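Side-chain contacts in tryptophanyl-tRNA synthetase (Cryptosporidium parvum Iowa II, PDB 3HV0), which probably charges tRNA(Trp) with L-tryptophan at the expense of ATP, as a class I aminoacyl-tRNA synthetase: residues L77-G82 with L97-L102; G91-F96 with I143-D148; E137-I142 with T152-N157. One frame throughout, in Å; residues are numbered along the deposited sequence.

Interaction 1: residues L77-G82 with L97-L102; sequences LYTGRG and LFTKYL. With TRP (tryptophan), chain C.
The contact belongs to a beta-alpha-beta unit of the Rossmann-type class I catalytic fold, where L77 and T79 of strand 76-81 pack against T99 and L102 of helix 93-106. The short strand and helix axes run almost antiparallel, at 166° and 10.0 Å apart, as expected of a crossover helix that carries the chain back over one face of the sheet to parallel strand 110-114. L77 and T79 point to the helix, whereas Y78 between them turns to the other face, so one strand serves both the packing and the tryptophan pocket.

On the helix side, L77 splits its two methyls. CD2 meets L102 CD1 at 4.1 Å, the two side chains crossing at a slant, while CD1 lies 4.2 Å from T99 CG2. That threonine methyl stands anti to its main-chain nitrogen, while OG1, opposite the carbonyl carbon (chi1 -55°), comes within 4.2 Å of T79 CG2. This last approach is van der Waals packing: T79 OG1 bonds to P225 O and T99 OG1 to P95 O, so both hydroxyls find a backbone carbonyl.

On the pocket side, CZ2 of the bound tryptophan lies over one face of the Y78 ring, 3.9 Å above the plane and displaced toward the rim. G80 has no side chain, which allows its CA to approach tryptophan CD2 to 3.4 Å. Y78 OH also bonds to Q113 OE1 and Q201 O, and it accepts the indole N-H: tryptophan NE1 to Y78 OH measures 3.1 Å, with a fairly straight 163° at the hydrogen.

Interaction 2: residues G91-F96 with I143-D148; sequences GHLVPF and IACGFD
Apolar packing joins L93 and F96 to C145 and F147, and it falls into a sulfur part and an aromatic part. The sulfur is approached by both helix residues: L93 CD2 comes to 3.5 Å from C145 SG, a close touch, and F96 CB to 4.1 Å from the same atom. C145 can reach both because its CB faces the helix and its SG swings beside its own main-chain nitrogen, opposite the carbonyl carbon (chi1 -60°).

In the aromatic part, F147 CZ arrives at the rim of the F96 ring, near that ring's plane, 3.9 Å from F96 CD1. The two side chains cross at about a right angle. A polar atom enters here as well: F96 O lies 3.4 Å from F147 CZ, reaching the ring obliquely, a packing contact with no N-H or O-H involved.

L93 and F96 lie in the first part of helix 93-106, which follows the H89-to-H92 run HVGH, a match to the HIGH signature of class I synthetases; C145 and F147 come from the loop between helix 128-143 and strand 152-156.

Backbone bonds shape that loop. I143 to G146 form a type I turn closed by G146 N to I143 O at 3.0 Å, and G146 leaves the helical region with positive phi (88°). The turn is tied to the same helix by K100, whose NZ bonds to G146 O, while F147 additionally rests on T99, K100 and Q103.

Interaction 3: residues E137-I142 with T152-N157; sequences ENMKDI and TFIFTN
I154 meets M139 and I142 through separate branches, and both helix side chains slide past it heading the opposite way instead of meeting it end-on. CG2 of I154, set anti to the main-chain nitrogen, takes the M139 side; CD1, at the end of the other branch, takes the I142 side.

M139 lies alongside the isoleucine methyl for much of its length: its CG and SD are each 4.1 Å from I154 CG2. A sharp bend at the last torsion (chi3 34°) then keeps CE against the same group, 3.9 Å from I154 CG2 and 4.1 Å from I154 CB. One helical turn on, I142 offers its own CG2, which lies 4.1 Å from I154 CD1. M139 and I154 are also the residues whose CA atoms come nearest across the segments, 7.7 Å apart.

In the fold, this is helix 128-143 packing on strand 152-156, the outermost strand of the sheet on that side, which runs parallel to strand 110-114. L114 of that neighbour touches both M139 and I154, and helix 371-378 adds I374 against M139 and F377 against I154.

Polar groups of the helix look elsewhere: E137 and D141 form salt bridges with R366, and N138 OD1 accepts a hydrogen bond from R81 NE. No hydrogen bond spans the two segments, so the contact, burying 187 Å² in all, rests on shape fit, dispersion and the hydrophobic effect, with no directional bond between the segments.

Overall arrangement
All three interactions lie in the Rossmann-type catalytic core. Interaction 1 joins strand 76-81 to helix 93-106; interaction 2 uses the start of that helix and the loop after helix 128-143; interaction 3 sets helix 128-143 on strand 152-156 of the same sheet. Centres of interactions 1 and 2 are about 7 Å apart, of 2 and 3 about 10 Å, and of 1 and 3 about 11 Å. Along the chain, interaction 1 closes before interaction 3 opens, while the segments of interaction 2 alternate with those of both. R81 NE to N138 OD1, at 2.7 Å, links the strand carrying tryptophan-pocket residues to helix 128-143, and F96 CZ lies 3.6 Å from I142 CD1, so interactions 2 and 3 pack directly together near the pocket.

Interaction 1: residues L77-G82 with L97-L102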
loop_
_atom_site.group_PDB
_atom_site.type_symbol
_atom_site.label_atom_id
_atom_site.label_comp_id
_atom_site.label_asym_id
_atom_site.label_seq_id
_atom_site.Cartn_x
_atom_site.Cartn_y
_atom_site.Cartn_z
ATOM N N LEU A 77 -4.080 8.869 -21.399
ATOM C CA LEU A 77 -5.377 8.361 -20.964
ATOM C C LEU A 77 -5.167 7.411 -19.795
ATOM O O LEU A 77 -4.176 6.752 -19.725
ATOM C CB LEU A 77 -6.089 7.650 -22.117
ATOM C CG LEU A 77 -6.347 8.483 -23.385
ATOM C CD1 LEU A 77 -6.405 7.654 -24.664
ATOM C CD2 LEU A 77 -7.614 9.316 -23.227
ATOM N N TYR A 78 -6.101 7.374 -18.865
ATOM C CA TYR A 78 -6.092 6.391 -17.783
ATOM C C TYR A 78 -7.516 5.889 -17.563
ATOM O O TYR A 78 -8.445 6.662 -17.312
ATOM C CB TYR A 78 -5.519 6.991 -16.502
ATOM C CG TYR A 78 -5.873 6.302 -15.185
ATOM C CD1 TYR A 78 -5.832 4.926 -15.047
ATOM C CD2 TYR A 78 -6.183 7.052 -14.065
ATOM C CE1 TYR A 78 -6.123 4.323 -13.841
ATOM C CE2 TYR A 78 -6.478 6.456 -12.853
ATOM C CZ TYR A 78 -6.446 5.088 -12.742
ATOM O OH TYR A 78 -6.766 4.502 -11.514
ATOM N N THR A 79 -7.684 4.585 -17.706
ATOM C CA THR A 79 -8.942 3.951 -17.389
ATOM C C THR A 79 -8.665 2.666 -16.624
ATOM O O THR A 79 -7.528 2.306 -16.465
ATOM C CB THR A 79 -9.768 3.728 -18.632
ATOM O OG1 THR A 79 -11.141 3.708 -18.253
ATOM C CG2 THR A 79 -9.425 2.433 -19.305
ATOM N N GLY A 80 -9.698 2.006 -16.133
ATOM C CA GLY A 80 -9.495 0.804 -15.293
ATOM C C GLY A 80 -10.638 -0.176 -15.273
ATOM O O GLY A 80 -11.657 0.044 -15.910
ATOM N N ARG A 81 -10.430 -1.275 -14.535
ATOM C CA ARG A 81 -11.351 -2.392 -14.468
ATOM C C ARG A 81 -11.152 -3.165 -13.131
ATOM O O ARG A 81 -10.047 -3.431 -12.710
ATOM C CB ARG A 81 -11.131 -3.256 -15.708
ATOM C CG ARG A 81 -11.497 -4.721 -15.599
ATOM C CD ARG A 81 -12.993 -4.971 -15.405
ATOM N NE ARG A 81 -13.281 -6.390 -15.243
ATOM C CZ ARG A 81 -14.458 -6.888 -14.896
ATOM N NH1 ARG A 81 -15.483 -6.087 -14.669
ATOM N NH2 ARG A 81 -14.609 -8.201 -14.766
ATOM N N GLY A 82 -12.243 -3.502 -12.459
ATOM C CA GLY A 82 -12.178 -4.304 -11.241
ATOM C C GLY A 82 -12.537 -5.750 -11.522
ATOM O O GLY A 82 -13.691 -6.032 -11.800
ATOM N N LEU A 97 -14.154 0.575 -25.271
ATOM C CA LEU A 97 -14.372 0.905 -26.680
ATOM C C LEU A 97 -14.213 2.409 -26.934
ATOM O O LEU A 97 -13.654 2.831 -27.947
ATOM C CB LEU A 97 -15.746 0.426 -27.165
ATOM C CG LEU A 97 -16.002 -1.084 -27.338
ATOM C CD1 LEU A 97 -17.356 -1.311 -28.035
ATOM C CD2 LEU A 97 -14.896 -1.812 -28.087
ATOM N N PHE A 98 -14.675 3.223 -25.993
ATOM C CA PHE A 98 -14.542 4.682 -26.117
ATOM C C PHE A 98 -13.086 5.173 -26.019
ATOM O O PHE A 98 -12.644 6.018 -26.800
ATOM C CB PHE A 98 -15.384 5.368 -25.060
ATOM C CG PHE A 98 -15.495 6.832 -25.254
ATOM C CD1 PHE A 98 -16.212 7.339 -26.325
ATOM C CD2 PHE A 98 -14.875 7.707 -24.379
ATOM C CE1 PHE A 98 -16.321 8.699 -26.527
ATOM C CE2 PHE A 98 -14.976 9.059 -24.545
ATOM C CZ PHE A 98 -15.711 9.573 -25.627
ATOM N N THR A 99 -12.344 4.620 -25.073
ATOM C CA THR A 99 -10.924 4.903 -24.935
ATOM C C THR A 99 -10.074 4.514 -26.155
ATOM O O THR A 99 -9.101 5.187 -26.486
ATOM C CB THR A 99 -10.362 4.134 -23.761
ATOM O OG1 THR A 99 -11.126 4.438 -22.577
ATOM C CG2 THR A 99 -8.869 4.490 -23.589
ATOM N N LYS A 100 -10.404 3.398 -26.795
ATOM C CA LYS A 100 -9.699 2.989 -28.010
ATOM C C LYS A 100 -9.906 4.082 -29.055
ATOM O O LYS A 100 -8.965 4.514 -29.701
ATOM C CB LYS A 100 -10.238 1.641 -28.523
ATOM C CG LYS A 100 -9.335 0.901 -29.514
ATOM C CD LYS A 100 -9.839 1.036 -30.938
ATOM C CE LYS A 100 -8.891 0.379 -31.986
ATOM N NZ LYS A 100 -7.487 0.900 -31.907
ATOM N N TYR A 101 -11.144 4.541 -29.180
ATOM C CA TYR A 101 -11.464 5.605 -30.116
ATOM C C TYR A 101 -10.638 6.858 -29.774
ATOM O O TYR A 101 -10.090 7.520 -30.670
ATOM C CB TYR A 101 -12.964 5.925 -30.110
ATOM C CG TYR A 101 -13.246 7.320 -30.567
ATOM C CD1 TYR A 101 -13.233 7.641 -31.926
ATOM C CD2 TYR A 101 -13.482 8.341 -29.645
ATOM C CE1 TYR A 101 -13.474 8.939 -32.360
ATOM C CE2 TYR A 101 -13.718 9.645 -30.067
ATOM C CZ TYR A 101 -13.705 9.935 -31.429
ATOM O OH TYR A 101 -13.959 11.215 -31.849
ATOM N N LEU A 102 -10.545 7.173 -28.478
ATOM C CA LEU A 102 -9.759 8.326 -28.063
ATOM C C LEU A 102 -8.260 8.119 -28.336
ATOM O O LEU A 102 -7.540 9.064 -28.626
ATOM C CB LEU A 102 -9.976 8.625 -26.592
ATOM C CG LEU A 102 -11.353 9.123 -26.152
ATOM C CD1 LEU A 102 -11.428 9.045 -24.621
ATOM C CD2 LEU A 102 -11.629 10.517 -26.662
HETATM N N TRP C . -12.523 0.393 -9.390
HETATM C CA TRP C . -12.981 0.439 -10.810
HETATM C C TRP C . -14.138 -0.528 -11.013
HETATM O O TRP C . -14.320 -1.461 -10.209
HETATM C CB TRP C . -11.840 0.138 -11.802
HETATM C CG TRP C . -10.981 1.336 -12.127
HETATM C CD1 TRP C . -9.711 1.592 -11.668
HETATM C CD2 TRP C . -11.313 2.434 -12.992
HETATM N NE1 TRP C . -9.245 2.768 -12.192
HETATM C CE2 TRP C . -10.211 3.312 -12.995
HETATM C CE3 TRP C . -12.428 2.756 -13.760
HETATM C CZ2 TRP C . -10.196 4.491 -13.737
HETATM C CZ3 TRP C . -12.412 3.929 -14.492
HETATM C CH2 TRP C . -11.302 4.790 -14.466
HETATM O OXT TRP C . -14.901 -0.363 -11.983
#

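Interaction 2: residues G91-F96 with I143-D148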
loop_
_atom_site.group_PDB
_atom_site.type_symbol
_atom_site.label_atom_id
_atom_site.label_comp_id
_atom_site.label_asym_id
_atom_site.label_seq_id
_atom_site.Cartn_x
_atom_site.Cartn_y
_atom_site.Cartn_z
ATOM N N GLY A 91 -21.401 -4.287 -20.823
ATOM C CA GLY A 91 -21.527 -2.935 -20.283
ATOM C C GLY A 91 -20.159 -2.351 -20.020
ATOM O O GLY A 91 -19.917 -1.170 -20.253
ATOM N N HIS A 92 -19.256 -3.209 -19.550
ATOM C CA HIS A 92 -17.875 -2.825 -19.256
ATOM C C HIS A 92 -17.062 -2.505 -20.475
ATOM O O HIS A 92 -15.994 -1.958 -20.342
ATOM C CB HIS A 92 -17.164 -3.924 -18.473
ATOM C CG HIS A 92 -17.626 -4.047 -17.056
ATOM N ND1 HIS A 92 -18.126 -5.221 -16.529
ATOM C CD2 HIS A 92 -17.668 -3.135 -16.057
ATOM C CE1 HIS A 92 -18.451 -5.025 -15.260
ATOM N NE2 HIS A 92 -18.191 -3.766 -14.953
ATOM N N LEU A 93 -17.542 -2.857 -21.656
ATOM C CA LEU A 93 -16.848 -2.489 -22.889
ATOM C C LEU A 93 -17.123 -1.051 -23.314
ATOM O O LEU A 93 -16.477 -0.542 -24.227
ATOM C CB LEU A 93 -17.264 -3.420 -24.028
ATOM C CG LEU A 93 -16.700 -4.840 -24.051
ATOM C CD1 LEU A 93 -17.330 -5.557 -25.246
ATOM C CD2 LEU A 93 -15.176 -4.841 -24.161
ATOM N N VAL A 94 -18.105 -0.412 -22.688
ATOM C CA VAL A 94 -18.469 0.955 -23.037
ATOM C C VAL A 94 -17.296 1.929 -22.785
ATOM O O VAL A 94 -16.880 2.648 -23.699
ATOM C CB VAL A 94 -19.794 1.394 -22.355
ATOM C CG1 VAL A 94 -19.970 2.931 -22.379
ATOM C CG2 VAL A 94 -20.984 0.683 -23.025
ATOM N N PRO A 95 -16.717 1.926 -21.586
ATOM C CA PRO A 95 -15.568 2.822 -21.458
ATOM C C PRO A 95 -14.337 2.392 -22.264
ATOM O O PRO A 95 -13.616 3.245 -22.756
ATOM C CB PRO A 95 -15.268 2.792 -19.955
ATOM C CG PRO A 95 -16.501 2.318 -19.326
ATOM C CD PRO A 95 -17.079 1.334 -20.292
ATOM N N PHE A 96 -14.109 1.088 -22.412
ATOM C CA PHE A 96 -12.943 0.576 -23.143
ATOM C C PHE A 96 -13.008 0.853 -24.658
ATOM O O PHE A 96 -12.026 1.321 -25.243
ATOM C CB PHE A 96 -12.709 -0.911 -22.847
ATOM C CG PHE A 96 -12.054 -1.148 -21.511
ATOM C CD1 PHE A 96 -10.708 -0.928 -21.342
ATOM C CD2 PHE A 96 -12.800 -1.522 -20.413
ATOM C CE1 PHE A 96 -10.113 -1.093 -20.118
ATOM C CE2 PHE A 96 -12.208 -1.701 -19.192
ATOM C CZ PHE A 96 -10.867 -1.492 -19.041
ATOM N N ILE A 143 -7.455 -6.375 -24.153
ATOM C CA ILE A 143 -6.595 -6.316 -25.352
ATOM C C ILE A 143 -7.389 -6.630 -26.625
ATOM O O ILE A 143 -7.096 -6.100 -27.707
ATOM C CB ILE A 143 -5.389 -7.271 -25.231
ATOM C CG1 ILE A 143 -4.453 -6.799 -24.115
ATOM C CG2 ILE A 143 -4.614 -7.365 -26.543
ATOM C CD1 ILE A 143 -3.580 -7.887 -23.560
ATOM N N ALA A 144 -8.410 -7.472 -26.483
ATOM C CA ALA A 144 -9.286 -7.824 -27.611
ATOM C C ALA A 144 -10.070 -6.640 -28.201
ATOM O O ALA A 144 -10.685 -6.791 -29.234
ATOM C CB ALA A 144 -10.250 -8.958 -27.209
ATOM N N CYS A 145 -10.060 -5.481 -27.545
ATOM C CA CYS A 145 -10.687 -4.269 -28.089
ATOM C C CYS A 145 -9.827 -3.555 -29.146
ATOM O O CYS A 145 -10.247 -2.551 -29.735
ATOM C CB CYS A 145 -11.006 -3.286 -26.956
ATOM S SG CYS A 145 -12.167 -3.891 -25.619
ATOM N N GLY A 146 -8.611 -4.046 -29.364
ATOM C CA GLY A 146 -7.746 -3.533 -30.426
ATOM C C GLY A 146 -6.855 -2.362 -30.060
ATOM O O GLY A 146 -6.510 -1.554 -30.922
ATOM N N PHE A 147 -6.456 -2.275 -28.792
ATOM C CA PHE A 147 -5.513 -1.250 -28.359
ATOM C C PHE A 147 -4.146 -1.510 -28.974
ATOM O O PHE A 147 -3.794 -2.655 -29.244
ATOM C CB PHE A 147 -5.365 -1.234 -26.848
ATOM C CG PHE A 147 -6.607 -0.824 -26.120
ATOM C CD1 PHE A 147 -7.330 -1.750 -25.374
ATOM C CD2 PHE A 147 -7.046 0.485 -26.155
ATOM C CE1 PHE A 147 -8.486 -1.374 -24.691
ATOM C CE2 PHE A 147 -8.197 0.869 -25.480
ATOM C CZ PHE A 147 -8.918 -0.077 -24.736
ATOM N N ASP A 148 -3.382 -0.436 -29.176
ATOM C CA ASP A 148 -2.025 -0.529 -29.728
ATOM C C ASP A 148 -1.064 -0.781 -28.572
ATOM O O ASP A 148 -1.028 0.013 -27.642
ATOM C CB ASP A 148 -1.673 0.775 -30.460
ATOM C CG ASP A 148 -0.365 0.705 -31.231
ATOM O OD1 ASP A 148 0.490 -0.179 -30.956
ATOM O OD2 ASP A 148 -0.185 1.563 -32.130
#

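Interaction 3: residues E137-I142 with T152-N157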
loop_
_atom_site.group_PDB
_atom_site.type_symbol
_atom_site.label_atom_id
_atom_site.label_comp_id
_atom_site.label_asym_id
_atom_site.label_seq_id
_atom_site.Cartn_x
_atom_site.Cartn_y
_atom_site.Cartn_z
ATOM N N GLU A 137 -7.300 -12.880 -17.134
ATOM C CA GLU A 137 -8.278 -13.196 -18.168
ATOM C C GLU A 137 -8.926 -11.923 -18.667
ATOM O O GLU A 137 -9.081 -11.724 -19.876
ATOM C CB GLU A 137 -9.337 -14.157 -17.646
ATOM C CG GLU A 137 -8.805 -15.533 -17.296
ATOM C CD GLU A 137 -8.213 -16.247 -18.484
ATOM O OE1 GLU A 137 -8.649 -15.986 -19.614
ATOM O OE2 GLU A 137 -7.305 -17.077 -18.284
ATOM N N ASN A 138 -9.294 -11.059 -17.726
ATOM C CA ASN A 138 -9.823 -9.722 -18.055
ATOM C C ASN A 138 -8.924 -8.920 -19.004
ATOM O O ASN A 138 -9.439 -8.254 -19.894
ATOM C CB ASN A 138 -10.073 -8.921 -16.784
ATOM C CG ASN A 138 -11.338 -9.359 -16.041
ATOM O OD1 ASN A 138 -11.823 -8.629 -15.187
ATOM N ND2 ASN A 138 -11.878 -10.549 -16.359
ATOM N N MET A 139 -7.600 -8.996 -18.827
ATOM C CA MET A 139 -6.651 -8.333 -19.739
ATOM C C MET A 139 -6.830 -8.766 -21.179
ATOM O O MET A 139 -6.729 -7.939 -22.087
ATOM C CB MET A 139 -5.192 -8.626 -19.375
ATOM C CG MET A 139 -4.746 -8.049 -18.066
ATOM S SD MET A 139 -2.958 -8.012 -17.854
ATOM C CE MET A 139 -2.456 -7.697 -19.550
ATOM N N LYS A 140 -7.063 -10.060 -21.378
ATOM C CA LYS A 140 -7.306 -10.605 -22.707
ATOM C C LYS A 140 -8.538 -9.966 -23.359
ATOM O O LYS A 140 -8.516 -9.598 -24.547
ATOM C CB LYS A 140 -7.486 -12.133 -22.655
ATOM C CG LYS A 140 -6.266 -12.905 -22.190
ATOM C CD LYS A 140 -6.571 -14.385 -21.990
ATOM C CE LYS A 140 -5.278 -15.201 -22.004
ATOM N NZ LYS A 140 -5.463 -16.645 -21.672
ATOM N N ASP A 141 -9.617 -9.857 -22.593
ATOM C CA ASP A 141 -10.808 -9.174 -23.080
ATOM C C ASP A 141 -10.473 -7.720 -23.378
ATOM O O ASP A 141 -10.989 -7.140 -24.318
ATOM C CB ASP A 141 -11.919 -9.174 -22.029
ATOM C CG ASP A 141 -12.412 -10.555 -21.665
ATOM O OD1 ASP A 141 -12.936 -10.702 -20.532
ATOM O OD2 ASP A 141 -12.306 -11.479 -22.491
ATOM N N ILE A 142 -9.638 -7.116 -22.531
ATOM C CA ILE A 142 -9.297 -5.707 -22.704
ATOM C C ILE A 142 -8.470 -5.534 -23.975
ATOM O O ILE A 142 -8.792 -4.679 -24.805
ATOM C CB ILE A 142 -8.607 -5.114 -21.468
ATOM C CG1 ILE A 142 -9.638 -4.958 -20.349
ATOM C CG2 ILE A 142 -7.970 -3.750 -21.786
ATOM C CD1 ILE A 142 -9.069 -4.658 -18.993
ATOM N N THR A 152 0.085 1.412 -25.252
ATOM C CA THR A 152 -0.736 0.991 -24.120
ATOM C C THR A 152 0.056 0.225 -23.087
ATOM O O THR A 152 0.768 -0.718 -23.441
ATOM C CB THR A 152 -1.890 0.072 -24.573
ATOM O OG1 THR A 152 -2.620 0.705 -25.618
ATOM C CG2 THR A 152 -2.834 -0.249 -23.403
ATOM N N PHE A 153 -0.120 0.604 -21.815
ATOM C CA PHE A 153 0.497 -0.083 -20.694
ATOM C C PHE A 153 -0.584 -0.576 -19.744
ATOM O O PHE A 153 -1.316 0.207 -19.152
ATOM C CB PHE A 153 1.510 0.831 -19.971
ATOM C CG PHE A 153 2.013 0.259 -18.680
ATOM C CD1 PHE A 153 2.624 -0.974 -18.654
ATOM C CD2 PHE A 153 1.833 0.931 -17.477
ATOM C CE1 PHE A 153 3.059 -1.526 -17.457
ATOM C CE2 PHE A 153 2.283 0.380 -16.273
ATOM C CZ PHE A 153 2.901 -0.848 -16.276
ATOM N N ILE A 154 -0.691 -1.890 -19.601
ATOM C CA ILE A 154 -1.693 -2.500 -18.732
ATOM C C ILE A 154 -0.960 -3.119 -17.547
ATOM O O ILE A 154 0.182 -3.567 -17.697
ATOM C CB ILE A 154 -2.509 -3.573 -19.485
ATOM C CG1 ILE A 154 -2.957 -3.017 -20.854
ATOM C CG2 ILE A 154 -3.698 -4.075 -18.621
ATOM C CD1 ILE A 154 -3.882 -3.939 -21.683
ATOM N N PHE A 155 -1.605 -3.126 -16.376
ATOM C CA PHE A 155 -0.983 -3.643 -15.179
ATOM C C PHE A 155 -1.996 -3.977 -14.082
ATOM O O PHE A 155 -3.079 -3.369 -13.993
ATOM C CB PHE A 155 0.022 -2.615 -14.629
ATOM C CG PHE A 155 -0.609 -1.323 -14.168
ATOM C CD1 PHE A 155 -0.792 -0.265 -15.051
ATOM C CD2 PHE A 155 -1.019 -1.168 -12.843
ATOM C CE1 PHE A 155 -1.368 0.912 -14.624
ATOM C CE2 PHE A 155 -1.602 -0.004 -12.417
ATOM C CZ PHE A 155 -1.780 1.044 -13.314
ATOM N N THR A 156 -1.631 -4.932 -13.229
ATOM C CA THR A 156 -2.412 -5.209 -12.034
ATOM C C THR A 156 -1.790 -4.492 -10.844
ATOM O O THR A 156 -0.573 -4.322 -10.783
ATOM C CB THR A 156 -2.477 -6.718 -11.700
ATOM O OG1 THR A 156 -1.278 -7.140 -11.020
ATOM C CG2 THR A 156 -2.740 -7.555 -12.953
ATOM N N ASN A 157 -2.611 -4.106 -9.877
ATOM C CA ASN A 157 -2.088 -3.467 -8.689
ATOM C C ASN A 157 -1.125 -4.381 -7.919
ATOM O O ASN A 157 -0.143 -3.914 -7.379
ATOM C CB ASN A 157 -3.212 -2.978 -7.782
ATOM C CG ASN A 157 -3.853 -1.714 -8.269
ATOM O OD1 ASN A 157 -3.272 -0.971 -9.044
ATOM N ND2 ASN A 157 -5.069 -1.467 -7.825
#